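Local coordinates for adenosine monophosphate-protein transferase FICD homolog (Caenorhabditis elegans, PDB 5JJ6) that is a Fido-domain protein of the Fic/DOC family, built around a mainly helical core, at residues M181-L193 against R286-R298. Numbering follows the deposited sequence.
Sequences MDAALRFLNCSLL and RTARLLLNLIMMR. With SO4 (sulfate ion), chain D.
The helical segments 181-191 and 286-297 run side by side in the same direction, 10.9 Å apart at closest approach and crossing at -24°. L290 enters as a knob among M181, A184, L185 and L188: its CD2 rests on A184 CB at 3.7 Å, its CD1 meets CE of M181, whose bent chain brings the methyl in. In return L188 sits among L290, N293, L294 and M297. A chi1 of -173° directs its branch across to helix 286-297, CD1 onto L290 CG (3.8 Å) and L294 CB, CD2 onto M297 SD and N293 ND2, both on the same side. L294 CD1 touches L192 CB and L193 CD2, and L193 CD1 reaches M297 CE at 3.9 Å. No hydrogen bond links the segments: N189 ND2 bonds to Y137 OH and N293 OD1 takes the N-H of V304, while N189 OD1 and N293 ND2 face across. At the other end R286, its CD 4.4 Å from M181 CG, grips a sulfate, probably from the crystallisation liquor, through N, NE and NH2. Around this largely buried, mainly apolar seam, Y140 of helix 127-148 covers M181, L185 and L290, helix 202-213 meets A184 and L192, and helix 263-277 backs helix 284-297.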
loop_
_atom_site.group_PDB
_atom_site.type_symbol
_atom_site.label_atom_id
_atom_site.label_comp_id
_atom_site.label_asym_id
_atom_site.label_seq_id
_atom_site.Cartn_x
_atom_site.Cartn_y
_atom_site.Cartn_z
ATOM N N MET B 181 4.899 -2.642 -9.027
ATOM C CA MET B 181 5.351 -2.335 -10.377
ATOM C C MET B 181 4.657 -3.214 -11.399
ATOM O O MET B 181 4.187 -2.728 -12.426
ATOM C CB MET B 181 6.860 -2.505 -10.526
ATOM C CG MET B 181 7.638 -1.203 -10.723
ATOM S SD MET B 181 7.114 -0.081 -12.063
ATOM C CE MET B 181 6.858 -1.240 -13.393
ATOM N N ASP B 182 4.581 -4.510 -11.104
ATOM C CA ASP B 182 3.902 -5.447 -11.990
ATOM C C ASP B 182 2.462 -4.979 -12.237
ATOM O O ASP B 182 1.974 -5.002 -13.369
ATOM C CB ASP B 182 3.942 -6.853 -11.382
ATOM C CG ASP B 182 3.237 -7.896 -12.235
ATOM O OD1 ASP B 182 3.746 -8.200 -13.338
ATOM O OD2 ASP B 182 2.184 -8.415 -11.800
ATOM N N ALA B 183 1.792 -4.549 -11.172
ATOM C CA ALA B 183 0.436 -4.017 -11.281
ATOM C C ALA B 183 0.376 -2.831 -12.248
ATOM O O ALA B 183 -0.459 -2.792 -13.167
ATOM C CB ALA B 183 -0.083 -3.607 -9.918
ATOM N N ALA B 184 1.259 -1.861 -12.023
ATOM C CA ALA B 184 1.319 -0.675 -12.862
ATOM C C ALA B 184 1.536 -1.035 -14.330
ATOM O O ALA B 184 0.885 -0.491 -15.212
ATOM C CB ALA B 184 2.420 0.259 -12.377
ATOM N N LEU B 185 2.453 -1.955 -14.584
ATOM C CA LEU B 185 2.767 -2.369 -15.940
ATOM C C LEU B 185 1.562 -3.024 -16.619
ATOM O O LEU B 185 1.267 -2.750 -17.791
ATOM C CB LEU B 185 3.973 -3.319 -15.935
ATOM C CG LEU B 185 4.586 -3.656 -17.297
ATOM C CD1 LEU B 185 4.928 -2.390 -18.062
ATOM C CD2 LEU B 185 5.818 -4.485 -17.112
ATOM N N ARG B 186 0.877 -3.902 -15.888
ATOM C CA ARG B 186 -0.295 -4.588 -16.436
ATOM C C ARG B 186 -1.370 -3.564 -16.781
ATOM O O ARG B 186 -2.027 -3.661 -17.816
ATOM C CB ARG B 186 -0.829 -5.652 -15.461
ATOM C CG ARG B 186 -0.208 -7.052 -15.701
ATOM C CD ARG B 186 -0.755 -8.171 -14.794
ATOM N NE ARG B 186 -0.704 -7.840 -13.371
ATOM C CZ ARG B 186 -1.743 -7.366 -12.684
ATOM N NH1 ARG B 186 -2.907 -7.174 -13.299
ATOM N NH2 ARG B 186 -1.624 -7.081 -11.389
ATOM N N PHE B 187 -1.533 -2.580 -15.904
ATOM C CA PHE B 187 -2.480 -1.493 -16.124
ATOM C C PHE B 187 -2.139 -0.728 -17.390
ATOM O O PHE B 187 -3.013 -0.385 -18.199
ATOM C CB PHE B 187 -2.474 -0.552 -14.936
ATOM C CG PHE B 187 -3.270 0.671 -15.150
ATOM C CD1 PHE B 187 -4.645 0.606 -15.245
ATOM C CD2 PHE B 187 -2.645 1.902 -15.285
ATOM C CE1 PHE B 187 -5.402 1.759 -15.449
ATOM C CE2 PHE B 187 -3.389 3.057 -15.491
ATOM C CZ PHE B 187 -4.772 2.982 -15.572
ATOM N N LEU B 188 -0.854 -0.442 -17.535
ATOM C CA LEU B 188 -0.349 0.235 -18.707
ATOM C C LEU B 188 -0.750 -0.529 -19.959
ATOM O O LEU B 188 -1.293 0.051 -20.896
ATOM C CB LEU B 188 1.171 0.373 -18.618
ATOM C CG LEU B 188 1.925 1.195 -19.653
ATOM C CD1 LEU B 188 3.121 1.823 -18.983
ATOM C CD2 LEU B 188 2.378 0.330 -20.804
ATOM N N ASN B 189 -0.548 -1.841 -19.955
ATOM C CA ASN B 189 -0.838 -2.620 -21.159
ATOM C C ASN B 189 -2.327 -2.830 -21.442
ATOM O O ASN B 189 -2.742 -2.891 -22.597
ATOM C CB ASN B 189 -0.139 -3.978 -21.090
ATOM C CG ASN B 189 1.331 -3.889 -21.439
ATOM O OD1 ASN B 189 1.705 -3.163 -22.350
ATOM N ND2 ASN B 189 2.168 -4.621 -20.723
ATOM N N CYS B 190 -3.134 -2.957 -20.400
ATOM C CA CYS B 190 -4.527 -3.301 -20.611
ATOM C C CYS B 190 -5.504 -2.140 -20.464
ATOM O O CYS B 190 -6.714 -2.344 -20.503
ATOM C CB CYS B 190 -4.907 -4.453 -19.676
ATOM S SG CYS B 190 -3.996 -5.980 -20.090
ATOM N N SER B 191 -5.008 -0.924 -20.312
ATOM C CA SER B 191 -5.924 0.220 -20.272
ATOM C C SER B 191 -5.422 1.364 -21.132
ATOM O O SER B 191 -6.193 1.992 -21.857
ATOM C CB SER B 191 -6.160 0.701 -18.840
ATOM O OG SER B 191 -6.895 -0.270 -18.112
ATOM N N LEU B 192 -4.125 1.626 -21.044
ATOM C CA LEU B 192 -3.549 2.815 -21.630
ATOM C C LEU B 192 -3.112 2.581 -23.078
ATOM O O LEU B 192 -2.694 3.516 -23.748
ATOM C CB LEU B 192 -2.377 3.286 -20.779
ATOM C CG LEU B 192 -2.759 3.641 -19.335
ATOM C CD1 LEU B 192 -1.565 4.209 -18.587
ATOM C CD2 LEU B 192 -3.946 4.583 -19.245
ATOM N N LEU B 193 -3.203 1.342 -23.559
ATOM C CA LEU B 193 -2.807 1.033 -24.940
ATOM C C LEU B 193 -3.994 0.712 -25.862
ATOM O O LEU B 193 -3.826 0.546 -27.073
ATOM C CB LEU B 193 -1.822 -0.132 -24.969
ATOM C CG LEU B 193 -0.464 0.130 -24.332
ATOM C CD1 LEU B 193 0.573 -0.830 -24.892
ATOM C CD2 LEU B 193 -0.061 1.566 -24.562
ATOM N N ARG B 286 10.648 5.626 -11.187
ATOM C CA ARG B 286 9.925 4.456 -11.694
ATOM C C ARG B 286 8.739 4.853 -12.573
ATOM O O ARG B 286 8.532 4.283 -13.651
ATOM C CB ARG B 286 9.424 3.575 -10.543
ATOM C CG ARG B 286 10.431 2.592 -9.966
ATOM C CD ARG B 286 9.880 1.979 -8.702
ATOM N NE ARG B 286 10.174 2.854 -7.574
ATOM C CZ ARG B 286 9.655 2.740 -6.359
ATOM N NH1 ARG B 286 8.786 1.774 -6.073
ATOM N NH2 ARG B 286 10.007 3.613 -5.433
ATOM N N THR B 287 7.965 5.829 -12.110
ATOM C CA THR B 287 6.812 6.290 -12.864
ATOM C C THR B 287 7.236 6.963 -14.164
ATOM O O THR B 287 6.556 6.848 -15.174
ATOM C CB THR B 287 5.962 7.249 -12.033
ATOM O OG1 THR B 287 5.739 6.674 -10.738
ATOM C CG2 THR B 287 4.621 7.518 -12.728
ATOM N N ALA B 288 8.353 7.682 -14.119
ATOM C CA ALA B 288 8.942 8.335 -15.291
ATOM C C ALA B 288 9.410 7.326 -16.341
ATOM O O ALA B 288 9.271 7.561 -17.546
ATOM C CB ALA B 288 10.094 9.220 -14.870
ATOM N N ARG B 289 10.043 6.247 -15.890
ATOM C CA ARG B 289 10.459 5.216 -16.826
ATOM C C ARG B 289 9.222 4.556 -17.393
ATOM O O ARG B 289 9.198 4.115 -18.546
ATOM C CB ARG B 289 11.398 4.192 -16.172
ATOM C CG ARG B 289 12.729 4.790 -15.790
ATOM C CD ARG B 289 13.745 3.772 -15.324
ATOM N NE ARG B 289 13.458 3.207 -14.013
ATOM C CZ ARG B 289 13.626 3.865 -12.871
ATOM N NH1 ARG B 289 14.058 5.119 -12.891
ATOM N NH2 ARG B 289 13.348 3.272 -11.717
ATOM N N LEU B 290 8.190 4.481 -16.564
ATOM C CA LEU B 290 6.941 3.881 -16.989
ATOM C C LEU B 290 6.329 4.715 -18.102
ATOM O O LEU B 290 5.935 4.192 -19.136
ATOM C CB LEU B 290 5.986 3.754 -15.809
ATOM C CG LEU B 290 5.032 2.566 -15.837
ATOM C CD1 LEU B 290 5.784 1.254 -15.975
ATOM C CD2 LEU B 290 4.197 2.596 -14.578
ATOM N N LEU B 291 6.288 6.023 -17.879
ATOM C CA LEU B 291 5.739 6.991 -18.820
ATOM C C LEU B 291 6.490 6.943 -20.142
ATOM O O LEU B 291 5.879 6.925 -21.226
ATOM C CB LEU B 291 5.819 8.395 -18.229
ATOM C CG LEU B 291 5.255 9.492 -19.119
ATOM C CD1 LEU B 291 3.880 9.093 -19.621
ATOM C CD2 LEU B 291 5.197 10.809 -18.361
ATOM N N LEU B 292 7.817 6.920 -20.031
ATOM C CA LEU B 292 8.688 6.716 -21.174
ATOM C C LEU B 292 8.183 5.528 -21.967
ATOM O O LEU B 292 7.885 5.632 -23.174
ATOM C CB LEU B 292 10.125 6.471 -20.714
ATOM C CG LEU B 292 11.293 6.388 -21.702
ATOM C CD1 LEU B 292 12.570 6.507 -20.921
ATOM C CD2 LEU B 292 11.314 5.091 -22.482
ATOM N N ASN B 293 8.056 4.406 -21.263
ATOM C CA ASN B 293 7.637 3.169 -21.901
ATOM C C ASN B 293 6.257 3.207 -22.566
ATOM O O ASN B 293 6.079 2.694 -23.669
ATOM C CB ASN B 293 7.650 2.042 -20.900
ATOM C CG ASN B 293 7.433 0.735 -21.554
ATOM O OD1 ASN B 293 8.173 0.364 -22.473
ATOM N ND2 ASN B 293 6.376 0.037 -21.144
ATOM N N LEU B 294 5.291 3.805 -21.880
ATOM C CA LEU B 294 3.964 4.003 -22.420
ATOM C C LEU B 294 4.067 4.722 -23.757
ATOM O O LEU B 294 3.578 4.230 -24.770
ATOM C CB LEU B 294 3.107 4.793 -21.435
ATOM C CG LEU B 294 1.801 5.398 -21.937
ATOM C CD1 LEU B 294 0.850 4.304 -22.324
ATOM C CD2 LEU B 294 1.202 6.270 -20.856
ATOM N N ILE B 295 4.714 5.883 -23.757
ATOM C CA ILE B 295 4.928 6.641 -24.994
ATOM C C ILE B 295 5.582 5.799 -26.102
ATOM O O ILE B 295 5.162 5.842 -27.254
ATOM C CB ILE B 295 5.800 7.861 -24.737
ATOM C CG1 ILE B 295 5.102 8.798 -23.768
ATOM C CG2 ILE B 295 6.114 8.583 -26.030
ATOM C CD1 ILE B 295 5.883 10.025 -23.542
ATOM N N MET B 296 6.598 5.021 -25.751
ATOM C CA MET B 296 7.283 4.207 -26.744
ATOM C C MET B 296 6.406 3.086 -27.306
ATOM O O MET B 296 6.535 2.724 -28.470
ATOM C CB MET B 296 8.529 3.582 -26.130
ATOM C CG MET B 296 9.599 4.568 -25.847
ATOM S SD MET B 296 10.339 4.952 -27.418
ATOM C CE MET B 296 11.243 3.440 -27.757
ATOM N N MET B 297 5.503 2.555 -26.485
ATOM C CA MET B 297 4.646 1.440 -26.893
ATOM C C MET B 297 3.490 1.920 -27.769
ATOM O O MET B 297 3.099 1.234 -28.721
ATOM C CB MET B 297 4.106 0.697 -25.669
ATOM C CG MET B 297 5.166 -0.105 -24.895
ATOM S SD MET B 297 4.489 -1.314 -23.713
ATOM C CE MET B 297 3.978 -2.639 -24.807
ATOM N N ARG B 298 2.957 3.103 -27.471
ATOM C CA ARG B 298 1.884 3.646 -28.286
ATOM C C ARG B 298 2.389 4.025 -29.675
ATOM O O ARG B 298 1.602 4.362 -30.557
ATOM C CB ARG B 298 1.230 4.842 -27.602
ATOM C CG ARG B 298 0.768 4.495 -26.215
ATOM C CD ARG B 298 -0.346 5.384 -25.719
ATOM N NE ARG B 298 -0.186 6.764 -26.133
ATOM C CZ ARG B 298 -1.206 7.542 -26.466
ATOM N NH1 ARG B 298 -2.439 7.044 -26.431
ATOM N NH2 ARG B 298 -0.995 8.807 -26.838
HETATM S S SO4 D . 12.155 6.357 -7.284
HETATM O O1 SO4 D . 13.421 5.773 -7.749
HETATM O O2 SO4 D . 12.187 7.838 -7.281
HETATM O O3 SO4 D . 11.811 5.937 -5.911
HETATM O O4 SO4 D . 11.167 5.858 -8.251
#